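Long-range contact in inositol-1-monophosphatase SuhB (Mycobacterium tuberculosis, PDB 2Q74), which probably catalyses the magnesium-dependent hydrolysis of inositol 1-phosphate to free myo-inositol and phosphate: residues T143-L155 / A238-V250. Sequence-based numbering, arbitrary orientation.
Sequences TVYSAATGLGAHL and AGALIAAEAGARV
A147 and A153 pack on I242 and E245 in a buried helix-on-sheet contact, where the C-terminal part of helix 233-245 crosses the hairpin of strands 143-148 and 152-157. The axis of segment 238-245 crosses that of strand 143-148 at 74°. The side chain of I242 lies across both strands on the inner face of the hairpin. CG1 of I242 touches CB of A147 at 3.8 Å, and CG2 of I242 meets CB of A153 at 3.9 Å. With CG1 beside the backbone N (chi1 -66°), CD1 of I242 extends along the first strand to CB of Y145, 4.0 Å away. CD1 of L241 rests near O of A147. On the other face of the sheet, OG of S146 hydrogen-bonds E16 of helix 8-33.

E245 grips the hairpin turn. Its chain bends at chi2 (-62°) and brings the carboxylate to two backbone N-H groups. N of G150 donates to OE2 of E245 at 3.3 Å, and N of G152 donates to OE1 of E245 at 3.1 Å. Both come from above the carboxylate plane. N of A153 donates to a water. G247, with positive phi, closes the helix C-terminus in a Schellman motif. The arrangement belongs to the layered alpha-beta-alpha-beta-alpha sandwich of the inositol monophosphatase superfamily, with this helix between the two sheets.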
loop_
_atom_site.group_PDB
_atom_site.type_symbol
_atom_site.label_atom_id
_atom_site.label_comp_id
_atom_site.label_asym_id
_atom_site.label_seq_id
_atom_site.Cartn_x
_atom_site.Cartn_y
_atom_site.Cartn_z
ATOM N N THR A 143 6.876 -10.639 8.739
ATOM C CA THR A 143 8.093 -9.983 9.221
ATOM C C THR A 143 7.801 -9.278 10.552
ATOM O O THR A 143 6.651 -9.017 10.880
ATOM C CB THR A 143 8.579 -8.967 8.181
ATOM O OG1 THR A 143 7.554 -7.986 7.976
ATOM C CG2 THR A 143 8.843 -9.644 6.852
ATOM N N VAL A 144 8.845 -8.961 11.308
ATOM C CA VAL A 144 8.675 -8.272 12.582
ATOM C C VAL A 144 9.734 -7.189 12.729
ATOM O O VAL A 144 10.939 -7.438 12.609
ATOM C CB VAL A 144 8.707 -9.247 13.796
ATOM C CG1 VAL A 144 8.415 -8.499 15.099
ATOM C CG2 VAL A 144 7.685 -10.363 13.621
ATOM N N TYR A 145 9.266 -5.971 12.970
ATOM C CA TYR A 145 10.145 -4.829 13.229
ATOM C C TYR A 145 10.220 -4.689 14.728
ATOM O O TYR A 145 9.208 -4.864 15.395
ATOM C CB TYR A 145 9.540 -3.556 12.632
ATOM C CG TYR A 145 9.338 -3.593 11.134
ATOM C CD1 TYR A 145 8.210 -4.207 10.567
ATOM C CD2 TYR A 145 10.275 -3.025 10.284
ATOM C CE1 TYR A 145 8.028 -4.243 9.173
ATOM C CE2 TYR A 145 10.106 -3.032 8.929
ATOM C CZ TYR A 145 8.981 -3.647 8.359
ATOM O OH TYR A 145 8.868 -3.653 6.988
ATOM N N SER A 146 11.397 -4.359 15.262
ATOM C CA SER A 146 11.505 -4.101 16.698
ATOM C C SER A 146 12.631 -3.168 17.065
ATOM O O SER A 146 13.549 -2.954 16.278
ATOM C CB SER A 146 11.677 -5.412 17.456
ATOM O OG SER A 146 12.817 -6.130 16.997
ATOM N N ALA A 147 12.560 -2.623 18.277
ATOM C CA ALA A 147 13.569 -1.704 18.763
ATOM C C ALA A 147 13.500 -1.635 20.275
ATOM O O ALA A 147 12.517 -2.071 20.873
ATOM C CB ALA A 147 13.347 -0.341 18.166
ATOM N N ALA A 148 14.560 -1.102 20.871
ATOM C CA ALA A 148 14.611 -0.777 22.296
ATOM C C ALA A 148 15.574 0.404 22.521
ATOM O O ALA A 148 16.541 0.561 21.768
ATOM C CB ALA A 148 15.041 -1.982 23.103
ATOM N N THR A 149 15.302 1.237 23.532
ATOM C CA THR A 149 16.091 2.472 23.748
ATOM C C THR A 149 17.562 2.187 23.849
ATOM O O THR A 149 17.991 1.409 24.700
ATOM C CB THR A 149 15.687 3.248 25.014
ATOM O OG1 THR A 149 15.216 2.331 26.012
ATOM C CG2 THR A 149 14.594 4.255 24.705
ATOM N N GLY A 150 18.328 2.811 22.961
ATOM C CA GLY A 150 19.774 2.678 22.944
ATOM C C GLY A 150 20.284 1.479 22.181
ATOM O O GLY A 150 21.483 1.342 21.976
ATOM N N LEU A 151 19.386 0.616 21.725
ATOM C CA LEU A 151 19.791 -0.664 21.154
ATOM C C LEU A 151 19.596 -0.740 19.648
ATOM O O LEU A 151 19.978 -1.730 19.048
ATOM C CB LEU A 151 19.039 -1.800 21.866
ATOM C CG LEU A 151 19.420 -1.926 23.354
ATOM C CD1 LEU A 151 18.593 -3.026 24.038
ATOM C CD2 LEU A 151 20.905 -2.168 23.499
ATOM N N GLY A 152 19.022 0.293 19.036
ATOM C CA GLY A 152 18.759 0.273 17.605
ATOM C C GLY A 152 17.471 -0.440 17.204
ATOM O O GLY A 152 16.787 -1.023 18.035
ATOM N N ALA A 153 17.153 -0.374 15.916
ATOM C CA ALA A 153 15.918 -0.949 15.350
ATOM C C ALA A 153 16.265 -2.051 14.362
ATOM O O ALA A 153 17.142 -1.867 13.512
ATOM C CB ALA A 153 15.137 0.127 14.622
ATOM N N HIS A 154 15.585 -3.192 14.452
ATOM C CA HIS A 154 15.831 -4.282 13.502
ATOM C C HIS A 154 14.563 -4.795 12.850
ATOM O O HIS A 154 13.475 -4.640 13.387
ATOM C CB HIS A 154 16.568 -5.441 14.170
ATOM C CG HIS A 154 17.699 -5.007 15.046
ATOM N ND1 HIS A 154 18.887 -4.526 14.546
ATOM C CD2 HIS A 154 17.809 -4.956 16.395
ATOM C CE1 HIS A 154 19.685 -4.200 15.549
ATOM N NE2 HIS A 154 19.054 -4.453 16.680
ATOM N N LEU A 155 14.733 -5.375 11.665
ATOM C CA LEU A 155 13.691 -6.080 10.933
ATOM C C LEU A 155 14.082 -7.550 10.896
ATOM O O LEU A 155 15.243 -7.870 10.604
ATOM C CB LEU A 155 13.649 -5.568 9.501
ATOM C CG LEU A 155 12.465 -5.876 8.569
ATOM C CD1 LEU A 155 12.871 -5.573 7.145
ATOM C CD2 LEU A 155 11.992 -7.273 8.655
ATOM N N ALA A 238 4.838 1.817 19.671
ATOM C CA ALA A 238 5.889 0.905 19.212
ATOM C C ALA A 238 6.652 1.401 17.973
ATOM O O ALA A 238 7.885 1.542 18.001
ATOM C CB ALA A 238 5.303 -0.441 18.931
ATOM N N GLY A 239 5.911 1.676 16.900
ATOM C CA GLY A 239 6.486 2.213 15.662
ATOM C C GLY A 239 7.304 3.480 15.833
ATOM O O GLY A 239 8.348 3.635 15.207
ATOM N N ALA A 240 6.834 4.381 16.686
ATOM C CA ALA A 240 7.523 5.640 16.928
ATOM C C ALA A 240 8.960 5.375 17.384
ATOM O O ALA A 240 9.911 5.964 16.858
ATOM C CB ALA A 240 6.765 6.468 17.954
ATOM N N LEU A 241 9.096 4.459 18.336
ATOM C CA LEU A 241 10.399 4.104 18.910
ATOM C C LEU A 241 11.265 3.500 17.831
ATOM O O LEU A 241 12.459 3.786 17.721
ATOM C CB LEU A 241 10.226 3.089 20.040
ATOM C CG LEU A 241 11.221 2.992 21.195
ATOM C CD1 LEU A 241 11.280 1.525 21.718
ATOM C CD2 LEU A 241 12.607 3.494 20.879
ATOM N N ILE A 242 10.646 2.645 17.039
ATOM C CA ILE A 242 11.353 1.934 15.988
ATOM C C ILE A 242 11.935 2.936 14.993
ATOM O O ILE A 242 13.151 2.948 14.757
ATOM C CB ILE A 242 10.464 0.926 15.273
ATOM C CG1 ILE A 242 10.057 -0.208 16.246
ATOM C CG2 ILE A 242 11.233 0.367 14.093
ATOM C CD1 ILE A 242 8.920 -1.097 15.782
ATOM N N ALA A 243 11.081 3.811 14.459
ATOM C CA ALA A 243 11.564 4.893 13.596
ATOM C C ALA A 243 12.685 5.719 14.299
ATOM O O ALA A 243 13.726 6.012 13.721
ATOM C CB ALA A 243 10.412 5.763 13.144
ATOM N N ALA A 244 12.487 6.045 15.561
ATOM C CA ALA A 244 13.480 6.859 16.306
ATOM C C ALA A 244 14.808 6.124 16.365
ATOM O O ALA A 244 15.841 6.661 16.020
ATOM C CB ALA A 244 12.979 7.186 17.706
ATOM N N GLU A 245 14.772 4.863 16.740
ATOM C CA GLU A 245 16.003 4.086 16.848
ATOM C C GLU A 245 16.660 3.812 15.501
ATOM O O GLU A 245 17.777 3.280 15.441
ATOM C CB GLU A 245 15.727 2.763 17.566
ATOM C CG GLU A 245 15.465 2.909 19.058
ATOM C CD GLU A 245 16.637 3.482 19.808
ATOM O OE1 GLU A 245 17.801 3.165 19.450
ATOM O OE2 GLU A 245 16.388 4.252 20.763
ATOM N N ALA A 246 15.962 4.164 14.430
ATOM C CA ALA A 246 16.469 4.018 13.080
ATOM C C ALA A 246 17.057 5.347 12.621
ATOM O O ALA A 246 17.453 5.484 11.464
ATOM C CB ALA A 246 15.323 3.541 12.124
ATOM N N GLY A 247 17.101 6.318 13.534
ATOM C CA GLY A 247 17.693 7.646 13.277
ATOM C C GLY A 247 16.687 8.705 12.836
ATOM O O GLY A 247 17.057 9.841 12.559
ATOM N N ALA A 248 15.412 8.338 12.750
ATOM C CA ALA A 248 14.400 9.284 12.292
ATOM C C ALA A 248 14.097 10.331 13.354
ATOM O O ALA A 248 14.225 10.099 14.541
ATOM C CB ALA A 248 13.126 8.571 11.875
ATOM N N ARG A 249 13.697 11.498 12.887
ATOM C CA ARG A 249 13.163 12.532 13.730
ATOM C C ARG A 249 11.690 12.197 13.982
ATOM O O ARG A 249 10.924 11.993 13.043
ATOM C CB ARG A 249 13.295 13.860 12.998
ATOM C CG ARG A 249 13.157 15.062 13.867
ATOM C CD ARG A 249 14.444 15.409 14.586
ATOM N NE ARG A 249 14.329 16.764 15.105
ATOM C CZ ARG A 249 14.459 17.884 14.398
ATOM N NH1 ARG A 249 14.733 17.833 13.105
ATOM N NH2 ARG A 249 14.338 19.069 15.003
ATOM N N VAL A 250 11.294 12.104 15.241
ATOM C CA VAL A 250 9.933 11.718 15.554
ATOM C C VAL A 250 9.367 12.588 16.639
ATOM O O VAL A 250 9.981 12.721 17.691
ATOM C CB VAL A 250 9.861 10.266 16.041
ATOM C CG1 VAL A 250 8.407 9.859 16.271
ATOM C CG2 VAL A 250 10.516 9.338 15.046
HETATM O O HOH W 1 18.847 0.934 13.766
#